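Local atomic coordinates of Ent-copalyl diphosphate synthase (Streptomyces platensis, PDB entry 5BP8), a protein that belongs to the largely helical terpene synthase and cyclase superfamily, with a part related in sequence to the C-terminal domain of squalene-hopene cyclase. Residues Asn387-Pro390 and Trp394-Lys397; Trp383-Gln388 and Arg422-Arg427; Ala230-Asp233 and Gly238-Tyr241; Ala35-Leu40 and Ala223-Leu228. One frame throughout, in Å; residues are numbered along the deposited sequence. Where two conformers were deposited one is given.

Contact 1. Residues Asn387-Pro390 and Trp394-Lys397; sequences NQLP and WMDK. With SO4 (sulfate ion), chain B.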
loop_
_atom_site.group_PDB
_atom_site.type_symbol
_atom_site.label_atom_id
_atom_site.label_comp_id
_atom_site.label_asym_id
_atom_site.label_seq_id
_atom_site.Cartn_x
_atom_site.Cartn_y
_atom_site.Cartn_z
ATOM N N ASN A 387 -4.462 14.014 18.311
ATOM C CA ASN A 387 -5.148 13.446 17.149
ATOM C C ASN A 387 -5.806 12.090 17.368
ATOM O O ASN A 387 -6.376 11.529 16.419
ATOM C CB ASN A 387 -4.200 13.418 15.951
ATOM C CG ASN A 387 -4.066 14.788 15.325
ATOM O OD1 ASN A 387 -4.849 15.163 14.462
ATOM N ND2 ASN A 387 -3.100 15.563 15.790
ATOM N N GLN A 388 -5.760 11.579 18.606
ATOM C CA GLN A 388 -6.490 10.375 18.977
ATOM C C GLN A 388 -7.988 10.671 18.905
ATOM O O GLN A 388 -8.440 11.714 19.389
ATOM C CB GLN A 388 -6.145 9.897 20.394
ATOM C CG GLN A 388 -6.723 8.529 20.768
ATOM C CD GLN A 388 -6.233 8.005 22.110
ATOM O OE1 GLN A 388 -5.883 8.786 22.979
ATOM N NE2 GLN A 388 -6.232 6.681 22.297
ATOM N N LEU A 389 -8.752 9.743 18.340
ATOM C CA LEU A 389 -10.201 9.934 18.215
ATOM C C LEU A 389 -10.902 9.703 19.567
ATOM O O LEU A 389 -10.379 9.017 20.456
ATOM C CB LEU A 389 -10.779 9.018 17.103
ATOM C CG LEU A 389 -10.103 9.237 15.743
ATOM C CD1 LEU A 389 -10.439 8.128 14.749
ATOM C CD2 LEU A 389 -10.495 10.591 15.174
ATOM N N PRO A 390 -12.117 10.262 19.723
ATOM C CA PRO A 390 -12.813 10.095 20.988
ATOM C C PRO A 390 -12.955 8.628 21.419
ATOM O O PRO A 390 -12.912 8.362 22.603
ATOM C CB PRO A 390 -14.176 10.746 20.748
ATOM C CG PRO A 390 -13.998 11.639 19.561
ATOM C CD PRO A 390 -12.814 11.158 18.785
ATOM N N TRP A 394 -6.997 5.618 16.314
ATOM C CA TRP A 394 -6.495 6.604 15.374
ATOM C C TRP A 394 -6.856 6.106 13.962
ATOM O O TRP A 394 -7.197 4.951 13.801
ATOM C CB TRP A 394 -4.962 6.748 15.429
ATOM C CG TRP A 394 -4.398 7.570 16.580
ATOM C CD1 TRP A 394 -4.010 8.879 16.545
ATOM C CD2 TRP A 394 -4.088 7.094 17.887
ATOM N NE1 TRP A 394 -3.509 9.260 17.776
ATOM C CE2 TRP A 394 -3.518 8.171 18.603
ATOM C CE3 TRP A 394 -4.246 5.863 18.530
ATOM C CZ2 TRP A 394 -3.120 8.053 19.956
ATOM C CZ3 TRP A 394 -3.828 5.733 19.850
ATOM C CH2 TRP A 394 -3.280 6.832 20.556
HETATM N N MSE A 395 -6.770 6.995 12.985
HETATM C CA MSE A 395 -6.838 6.625 11.563
HETATM C C MSE A 395 -5.615 7.220 10.918
HETATM O O MSE A 395 -5.090 8.241 11.378
HETATM C CB MSE A 395 -8.073 7.218 10.896
HETATM C CG MSE A 395 -9.322 6.341 10.938
HETATM SE SE MSE A 395 -9.097 4.574 10.078
HETATM C CE MSE A 395 -9.074 4.804 8.132
ATOM N N ASP A 396 -5.171 6.613 9.813
ATOM C CA ASP A 396 -3.989 7.063 9.098
ATOM C C ASP A 396 -4.262 7.086 7.608
ATOM O O ASP A 396 -5.002 6.249 7.093
ATOM C CB ASP A 396 -2.800 6.149 9.349
ATOM C CG ASP A 396 -1.542 6.624 8.640
ATOM O OD1 ASP A 396 -1.105 7.751 8.933
ATOM O OD2 ASP A 396 -0.970 5.867 7.808
ATOM N N LYS A 397 -3.636 8.035 6.932
ATOM C CA LYS A 397 -3.817 8.210 5.503
ATOM C C LYS A 397 -3.299 7.074 4.642
ATOM O O LYS A 397 -3.698 6.977 3.495
ATOM C CB LYS A 397 -3.171 9.533 5.034
ATOM C CG LYS A 397 -1.660 9.523 4.980
ATOM C CD LYS A 397 -1.096 10.920 4.697
ATOM C CE LYS A 397 -1.387 11.378 3.279
ATOM N NZ LYS A 397 -0.663 12.640 2.967
HETATM S S SO4 B . -1.924 14.505 0.205
HETATM O O1 SO4 B . -2.259 14.685 1.640
HETATM O O2 SO4 B . -1.592 15.865 -0.342
HETATM O O3 SO4 B . -0.868 13.553 -0.010
HETATM O O4 SO4 B . -3.150 14.050 -0.475
HETATM O O HOH W 1 -6.404 9.746 14.133
#
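Q388 and W394 are the name-giving residues of a QW motif, the Q-x3-G-x-W signature of the squalene-hopene cyclase family, and here they face each other across the loop that follows helix 370-386. The CA of Q388 sits over the five-membered ring of W394 in a CH-pi contact, 3.7 Å from the ring centroid. From there the glutamine chain, extended with CG anti to the backbone N (chi1 -172°), runs over the indole to its six-membered ring. Its amide ends with NE2 3.4 Å from CH2 of W394, the amide and ring planes only 13° apart. The polar ends of both side chains find partners elsewhere: Q388 NE2 donates to G392 O, and W394 NE1 to L384 O on the preceding helix. A water joins the backbones, giving a proton to N387 O at 2.9 Å and accepting one from the N of M395, a selenomethionine, at 3.0 Å. At the far end, K397 NZ donates to O1 (2.9 Å) and O3 of a sulfate ion. With CH-pi and near-parallel amide-indole packing between them, and separate hydrogen bonds holding NE2 and NE1, the Q388 and W394 side chains are probably restrained in rotation.

Contact 2. Residues Trp383-Gln388 and Arg422-Arg427; sequences WLLDNQ and RAAVDR
Q388, A424 and R427 carry this contact, in which Q388, in the loop that follows helix 370-386, reaches the first turns of helix 422-435. The amide of Q388 makes the polar part of the contact. NE2 donates to the backbone oxygen of A424 at 2.9 Å with an N-H...O angle of 157°, the donor standing 28° out of the carbonyl plane. OE1, the other arm of the amide, lies 3.0 Å from A424 CB. It also sits above one face of the R427 guanidinium, 3.0 Å from NH2 but displaced toward the rim, and the angle there is too poor for a hydrogen bond. A bend in the arginine chain at chi3 (-92°) turns the guanidinium so that one face meets Q388 OE1. The methyl of A424 is touched from a second quarter by L385, whose CD2 comes to 3.3 Å of CB, tighter than usual van der Waals contact. On the glutamine's own side, the ND2 and the backbone N of N387 meet W383 O from opposite faces of that carbonyl, ND2 at 2.8 Å. The chemistry implies a polar link from the loop to helix 422-435: one hydrogen bond ties the Q388 amide to the helix backbone, and the negative end of its C=O dipole, placed over a cationic guanidinium, is probably stabilised by electrostatic attraction even without a directed bond.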
loop_
_atom_site.group_PDB
_atom_site.type_symbol
_atom_site.label_atom_id
_atom_site.label_comp_id
_atom_site.label_asym_id
_atom_site.label_seq_id
_atom_site.Cartn_x
_atom_site.Cartn_y
_atom_site.Cartn_z
ATOM N N TRP A 383 1.181 15.967 19.586
ATOM C CA TRP A 383 0.373 15.888 18.391
ATOM C C TRP A 383 -0.366 14.549 18.265
ATOM O O TRP A 383 -1.550 14.543 17.921
ATOM C CB TRP A 383 1.265 16.125 17.172
ATOM C CG TRP A 383 0.535 16.281 15.919
ATOM C CD1 TRP A 383 -0.049 17.399 15.431
ATOM C CD2 TRP A 383 0.296 15.246 14.960
ATOM N NE1 TRP A 383 -0.628 17.138 14.218
ATOM C CE2 TRP A 383 -0.440 15.814 13.913
ATOM C CE3 TRP A 383 0.637 13.896 14.902
ATOM C CZ2 TRP A 383 -0.840 15.078 12.791
ATOM C CZ3 TRP A 383 0.239 13.160 13.781
ATOM C CH2 TRP A 383 -0.496 13.754 12.760
ATOM N N LEU A 384 0.317 13.435 18.521
ATOM C CA LEU A 384 -0.335 12.116 18.447
ATOM C C LEU A 384 -1.449 12.006 19.455
ATOM O O LEU A 384 -2.540 11.543 19.154
ATOM C CB LEU A 384 0.650 10.980 18.668
ATOM C CG LEU A 384 1.644 10.733 17.531
ATOM C CD1 LEU A 384 2.684 9.742 17.994
ATOM C CD2 LEU A 384 0.889 10.202 16.322
ATOM N N LEU A 385 -1.173 12.450 20.676
ATOM C CA LEU A 385 -2.209 12.519 21.690
ATOM C C LEU A 385 -3.408 13.379 21.289
ATOM O O LEU A 385 -4.550 12.961 21.482
ATOM C CB LEU A 385 -1.597 13.019 23.014
ATOM C CG LEU A 385 -0.545 12.040 23.543
ATOM C CD1 LEU A 385 0.315 12.636 24.689
ATOM C CD2 LEU A 385 -1.244 10.772 23.991
ATOM N N ASP A 386 -3.161 14.538 20.694
ATOM C CA ASP A 386 -4.234 15.434 20.311
ATOM C C ASP A 386 -5.061 14.893 19.122
ATOM O O ASP A 386 -6.207 15.281 18.941
ATOM C CB ASP A 386 -3.657 16.810 19.963
ATOM C CG ASP A 386 -2.903 17.454 21.132
ATOM O OD1 ASP A 386 -2.231 18.476 20.884
ATOM O OD2 ASP A 386 -2.954 16.943 22.279
ATOM N N ASN A 387 -4.462 14.014 18.311
ATOM C CA ASN A 387 -5.148 13.446 17.149
ATOM C C ASN A 387 -5.806 12.090 17.368
ATOM O O ASN A 387 -6.376 11.529 16.419
ATOM C CB ASN A 387 -4.200 13.418 15.951
ATOM C CG ASN A 387 -4.066 14.788 15.325
ATOM O OD1 ASN A 387 -4.849 15.163 14.462
ATOM N ND2 ASN A 387 -3.100 15.563 15.790
ATOM N N GLN A 388 -5.760 11.579 18.606
ATOM C CA GLN A 388 -6.490 10.375 18.977
ATOM C C GLN A 388 -7.988 10.671 18.905
ATOM O O GLN A 388 -8.440 11.714 19.389
ATOM C CB GLN A 388 -6.145 9.897 20.394
ATOM C CG GLN A 388 -6.723 8.529 20.768
ATOM C CD GLN A 388 -6.233 8.005 22.110
ATOM O OE1 GLN A 388 -5.883 8.786 22.979
ATOM N NE2 GLN A 388 -6.232 6.681 22.297
ATOM N N ARG A 422 0.165 7.805 28.801
ATOM C CA ARG A 422 -0.327 6.478 29.213
ATOM C C ARG A 422 -1.871 6.355 29.192
ATOM O O ARG A 422 -2.404 5.264 28.965
ATOM C CB ARG A 422 0.208 6.099 30.608
ATOM C CG ARG A 422 -0.138 4.683 31.072
ATOM C CD ARG A 422 0.502 3.607 30.187
ATOM N NE ARG A 422 -0.363 2.434 30.011
ATOM C CZ ARG A 422 0.004 1.292 29.419
ATOM N NH1 ARG A 422 1.241 1.124 28.918
ATOM N NH2 ARG A 422 -0.888 0.304 29.330
ATOM N N ALA A 423 -2.575 7.460 29.444
ATOM C CA ALA A 423 -4.043 7.463 29.383
ATOM C C ALA A 423 -4.517 7.082 27.974
ATOM O O ALA A 423 -5.455 6.298 27.806
ATOM C CB ALA A 423 -4.599 8.829 29.757
ATOM N N ALA A 424 -3.875 7.681 26.983
ATOM C CA ALA A 424 -4.203 7.434 25.585
ATOM C C ALA A 424 -3.954 5.981 25.181
ATOM O O ALA A 424 -4.742 5.368 24.441
ATOM C CB ALA A 424 -3.408 8.368 24.705
ATOM N N VAL A 425 -2.836 5.436 25.635
ATOM C CA VAL A 425 -2.532 4.042 25.383
ATOM C C VAL A 425 -3.602 3.130 25.970
ATOM O O VAL A 425 -4.038 2.174 25.311
ATOM C CB VAL A 425 -1.153 3.646 25.940
ATOM C CG1 VAL A 425 -0.989 2.136 25.892
ATOM C CG2 VAL A 425 -0.041 4.366 25.179
ATOM N N ASP A 426 -4.046 3.406 27.206
ATOM C CA ASP A 426 -5.089 2.589 27.808
ATOM C C ASP A 426 -6.409 2.702 27.038
ATOM O O ASP A 426 -7.133 1.728 26.935
ATOM C CB ASP A 426 -5.347 2.972 29.276
ATOM C CG ASP A 426 -4.159 2.715 30.172
ATOM O OD1 ASP A 426 -3.311 1.864 29.837
ATOM O OD2 ASP A 426 -4.082 3.360 31.246
ATOM N N ARG A 427 -6.721 3.896 26.531
ATOM C CA ARG A 427 -7.948 4.105 25.760
ATOM C C ARG A 427 -7.890 3.314 24.440
ATOM O O ARG A 427 -8.909 2.821 23.969
ATOM C CB ARG A 427 -8.142 5.575 25.411
ATOM C CG ARG A 427 -8.562 6.479 26.569
ATOM C CD ARG A 427 -9.306 7.667 25.978
ATOM N NE ARG A 427 -8.457 8.821 25.689
ATOM C CZ ARG A 427 -8.567 9.616 24.619
ATOM N NH1 ARG A 427 -9.445 9.368 23.628
ATOM N NH2 ARG A 427 -7.739 10.652 24.506
#

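Contact 3. Residues Ala230-Asp233 and Gly238-Tyr241; sequences AAPD and GVAY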
loop_
_atom_site.group_PDB
_atom_site.type_symbol
_atom_site.label_atom_id
_atom_site.label_comp_id
_atom_site.label_asym_id
_atom_site.label_seq_id
_atom_site.Cartn_x
_atom_site.Cartn_y
_atom_site.Cartn_z
ATOM N N ALA A 230 3.133 2.225 -26.984
ATOM C CA ALA A 230 2.333 1.195 -27.605
ATOM C C ALA A 230 3.176 0.102 -28.245
ATOM O O ALA A 230 2.745 -1.059 -28.272
ATOM C CB ALA A 230 1.380 1.805 -28.611
ATOM N N ALA A 231 4.380 0.436 -28.704
ATOM C CA ALA A 231 5.225 -0.574 -29.334
ATOM C C ALA A 231 6.658 -0.434 -28.864
ATOM O O ALA A 231 7.507 0.065 -29.590
ATOM C CB ALA A 231 5.130 -0.466 -30.854
ATOM N N PRO A 232 6.943 -0.877 -27.630
ATOM C CA PRO A 232 8.278 -0.633 -27.112
ATOM C C PRO A 232 9.367 -1.499 -27.749
ATOM O O PRO A 232 9.091 -2.581 -28.262
ATOM C CB PRO A 232 8.155 -0.971 -25.623
ATOM C CG PRO A 232 6.983 -1.866 -25.513
ATOM C CD PRO A 232 6.073 -1.587 -26.675
ATOM N N ASP A 233 10.600 -1.016 -27.674
ATOM C CA ASP A 233 11.773 -1.797 -28.070
ATOM C C ASP A 233 11.841 -2.998 -27.136
ATOM O O ASP A 233 11.820 -2.823 -25.916
ATOM C CB ASP A 233 13.007 -0.920 -27.908
ATOM C CG ASP A 233 14.310 -1.643 -28.188
ATOM O OD1 ASP A 233 14.340 -2.849 -28.495
ATOM O OD2 ASP A 233 15.339 -0.966 -28.058
ATOM N N GLY A 238 12.630 -1.527 -19.288
ATOM C CA GLY A 238 11.250 -1.497 -18.785
ATOM C C GLY A 238 10.440 -2.698 -19.222
ATOM O O GLY A 238 9.536 -3.144 -18.512
ATOM N N VAL A 239 10.732 -3.207 -20.419
ATOM C CA VAL A 239 10.094 -4.414 -20.891
ATOM C C VAL A 239 10.457 -5.608 -20.017
ATOM O O VAL A 239 9.589 -6.414 -19.694
ATOM C CB VAL A 239 10.416 -4.684 -22.384
ATOM C CG1 VAL A 239 9.911 -6.055 -22.795
ATOM C CG2 VAL A 239 9.766 -3.616 -23.247
ATOM N N ALA A 240 11.727 -5.715 -19.602
ATOM C CA ALA A 240 12.161 -6.796 -18.747
ATOM C C ALA A 240 11.494 -6.704 -17.374
ATOM O O ALA A 240 11.120 -7.729 -16.778
ATOM C CB ALA A 240 13.674 -6.766 -18.576
ATOM N N TYR A 241 11.364 -5.483 -16.856
ATOM C CA TYR A 241 10.648 -5.307 -15.581
ATOM C C TYR A 241 9.211 -5.827 -15.684
ATOM O O TYR A 241 8.790 -6.646 -14.858
ATOM C CB TYR A 241 10.681 -3.852 -15.198
ATOM C CG TYR A 241 9.732 -3.417 -14.106
ATOM C CD1 TYR A 241 10.015 -3.642 -12.769
ATOM C CD2 TYR A 241 8.576 -2.694 -14.431
ATOM C CE1 TYR A 241 9.125 -3.203 -11.754
ATOM C CE2 TYR A 241 7.722 -2.238 -13.447
ATOM C CZ TYR A 241 7.988 -2.490 -12.130
ATOM O OH TYR A 241 7.118 -1.983 -11.193
#
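The loop between helix 221-228 and helix 237-249 brings P232 and V239 together, folding back on the first turn of the helix it leads into. The meeting is made by a single methyl. CG2 of V239 lies 3.9 Å from CB of P232 and 4.0 Å from its CG, against the CB-CG side of the pyrrolidine ring, and the two side chains cross at about a right angle. The same methyl also comes to 3.5 Å of the backbone oxygen of D233, the carbonyl that follows the proline residue. The valine torsion decides which branch is used: with CG1 anti to the backbone N (chi1 171°), CG2 lies beside that nitrogen and is the branch directed at the loop. W43, from another loop, packs on both P232 and V239, and L228 of the preceding helix also touches the valine, which is buried. D233 OD1 accepts from the N of A235, as in an Asx turn. Such an arrangement, a proline-bearing loop laid over an apolar residue at the start of the following helix, belongs to a helix-loop-helix connection.

Contact 4. Residues Ala35-Leu40 and Ala223-Leu228; sequences ARLVSL and ATAAWL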
loop_
_atom_site.group_PDB
_atom_site.type_symbol
_atom_site.label_atom_id
_atom_site.label_comp_id
_atom_site.label_asym_id
_atom_site.label_seq_id
_atom_site.Cartn_x
_atom_site.Cartn_y
_atom_site.Cartn_z
ATOM N N ALA A 35 -5.572 -4.577 -14.739
ATOM C CA ALA A 35 -6.399 -3.954 -15.763
ATOM C C ALA A 35 -5.618 -2.910 -16.594
ATOM O O ALA A 35 -5.751 -2.862 -17.835
ATOM C CB ALA A 35 -7.632 -3.329 -15.141
ATOM N N ARG A 36 -4.801 -2.088 -15.933
ATOM C CA ARG A 36 -3.981 -1.136 -16.670
ATOM C C ARG A 36 -3.105 -1.852 -17.724
ATOM O O ARG A 36 -2.972 -1.339 -18.850
ATOM C CB ARG A 36 -3.122 -0.254 -15.768
ATOM C CG ARG A 36 -3.878 0.789 -14.926
ATOM C CD ARG A 36 -4.707 1.797 -15.734
ATOM N NE ARG A 36 -5.971 1.189 -16.125
ATOM C CZ ARG A 36 -6.551 1.310 -17.310
ATOM N NH1 ARG A 36 -7.659 0.600 -17.559
ATOM N NH2 ARG A 36 -6.078 2.144 -18.233
ATOM N N LEU A 37 -2.514 -3.004 -17.381
ATOM C CA LEU A 37 -1.698 -3.711 -18.357
ATOM C C LEU A 37 -2.494 -4.265 -19.505
ATOM O O LEU A 37 -2.002 -4.296 -20.655
ATOM C CB LEU A 37 -0.830 -4.787 -17.689
ATOM C CG LEU A 37 0.257 -4.272 -16.732
ATOM C CD1 LEU A 37 1.167 -5.417 -16.314
ATOM C CD2 LEU A 37 1.058 -3.142 -17.342
ATOM N N VAL A 38 -3.711 -4.747 -19.222
ATOM C CA VAL A 38 -4.620 -5.186 -20.275
ATOM C C VAL A 38 -4.883 -4.036 -21.238
ATOM O O VAL A 38 -4.887 -4.209 -22.477
ATOM C CB VAL A 38 -5.956 -5.716 -19.698
ATOM C CG1 VAL A 38 -6.987 -5.880 -20.789
ATOM C CG2 VAL A 38 -5.739 -7.042 -18.987
ATOM N N SER A 39 -5.121 -2.855 -20.690
ATOM C CA SER A 39 -5.453 -1.706 -21.534
ATOM C C SER A 39 -4.239 -1.165 -22.297
ATOM O O SER A 39 -4.325 -0.855 -23.501
ATOM C CB SER A 39 -6.044 -0.598 -20.677
ATOM O OG SER A 39 -6.618 0.403 -21.497
ATOM N N LEU A 40 -3.112 -1.049 -21.603
ATOM C CA LEU A 40 -1.935 -0.347 -22.136
ATOM C C LEU A 40 -0.869 -1.229 -22.753
ATOM O O LEU A 40 -0.080 -0.722 -23.550
ATOM C CB LEU A 40 -1.264 0.481 -21.034
ATOM C CG LEU A 40 -2.157 1.531 -20.380
ATOM C CD1 LEU A 40 -1.441 2.182 -19.210
ATOM C CD2 LEU A 40 -2.683 2.577 -21.359
ATOM N N ALA A 223 2.576 2.614 -14.842
ATOM C CA ALA A 223 3.317 3.820 -15.253
ATOM C C ALA A 223 4.400 3.436 -16.262
ATOM O O ALA A 223 4.671 4.181 -17.216
ATOM C CB ALA A 223 3.932 4.509 -14.038
ATOM N N THR A 224 5.029 2.274 -16.036
ATOM C CA THR A 224 6.073 1.775 -16.916
ATOM C C THR A 224 5.507 1.469 -18.290
ATOM O O THR A 224 6.136 1.788 -19.316
ATOM C CB THR A 224 6.794 0.531 -16.336
ATOM O OG1 THR A 224 7.273 0.805 -14.999
ATOM C CG2 THR A 224 7.971 0.128 -17.206
ATOM N N ALA A 225 4.319 0.876 -18.333
ATOM C CA ALA A 225 3.650 0.608 -19.599
ATOM C C ALA A 225 3.363 1.917 -20.350
ATOM O O ALA A 225 3.497 1.982 -21.565
ATOM C CB ALA A 225 2.360 -0.171 -19.362
ATOM N N ALA A 226 2.917 2.935 -19.629
ATOM C CA ALA A 226 2.583 4.230 -20.246
ATOM C C ALA A 226 3.848 4.878 -20.812
ATOM O O ALA A 226 3.851 5.439 -21.923
ATOM C CB ALA A 226 1.910 5.142 -19.217
ATOM N N TRP A 227 4.934 4.764 -20.074
ATOM C CA TRP A 227 6.213 5.365 -20.457
ATOM C C TRP A 227 6.768 4.684 -21.710
ATOM O O TRP A 227 7.216 5.364 -22.635
ATOM C CB TRP A 227 7.208 5.259 -19.293
ATOM C CG TRP A 227 8.491 6.042 -19.468
ATOM C CD1 TRP A 227 8.780 7.289 -18.966
ATOM C CD2 TRP A 227 9.662 5.618 -20.184
ATOM N NE1 TRP A 227 10.058 7.657 -19.329
ATOM C CE2 TRP A 227 10.607 6.672 -20.106
ATOM C CE3 TRP A 227 9.981 4.473 -20.931
ATOM C CZ2 TRP A 227 11.878 6.596 -20.705
ATOM C CZ3 TRP A 227 11.256 4.395 -21.542
ATOM C CH2 TRP A 227 12.179 5.462 -21.420
ATOM N N LEU A 228 6.701 3.362 -21.751
ATOM C CA LEU A 228 7.208 2.586 -22.894
ATOM C C LEU A 228 6.413 2.796 -24.170
ATOM O O LEU A 228 6.952 2.641 -25.256
ATOM C CB LEU A 228 7.144 1.086 -22.569
ATOM C CG LEU A 228 8.187 0.596 -21.565
ATOM C CD1 LEU A 228 7.836 -0.783 -21.025
ATOM C CD2 LEU A 228 9.614 0.593 -22.116
#
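L37 and L40 meet A225 between two nearly parallel helices of this alpha-helical fold, 31-40 and 221-228, which lie far apart in the chain. The segment axes come within 9.7 Å of each other and their directions differ by 15°, a side-by-side pairing in which a small residue sits opposite two large ones. The tight part is centred on the A225 methyl. It points at the facing helix and receives CD2 of L37 at 3.8 Å and CB of L40 at 4.0 Å, so two residues a helical turn apart approach one carbon. L37 reaches it although its CB is not directed at the partner: with CG anti to the carbonyl carbon (chi1 -66°) and chi2 near 180°, the CD2 branch reaches across. The looser part lies along A226, where L40 CD1 is still 4.5 Å from the alanine CB and makes only a marginal touch. Even here the contact does not open to solvent, since all four touching residues are buried: E194 lies against both L40 and A226, and R198 against L40, while V253 and R50 pack on L37. Polar groups are dealt with away from the interface, as R36 makes a salt bridge with E80 of helix 72-86, and W227 NE1 donates to A204 O. The two helix backbones come nearest where the alanine faces the leucine at the end of its helix, with CA of L40 6.2 Å from CA of A225.

Overall arrangement
The contacts form two pairs on opposite sides of the chain's centre. Contact 4 spans helices 31-40 and 221-228, and contact 3 follows along the chain in the loop from helix 221-228 into helix 237-249; their centres are 10 Å apart, and Y241 and G238 pack against T224 and L228. Much later come contacts 1 and 2, which share N387 and Q388 and lie in the part related to the squalene-hopene cyclase C-terminal domain, their centres 9 Å apart. Some 43 Å separates the centres of contacts 1 and 3. One pair therefore joins three helices on one side of the chain's centre, while the other fastens a QW motif to its neighbouring helix.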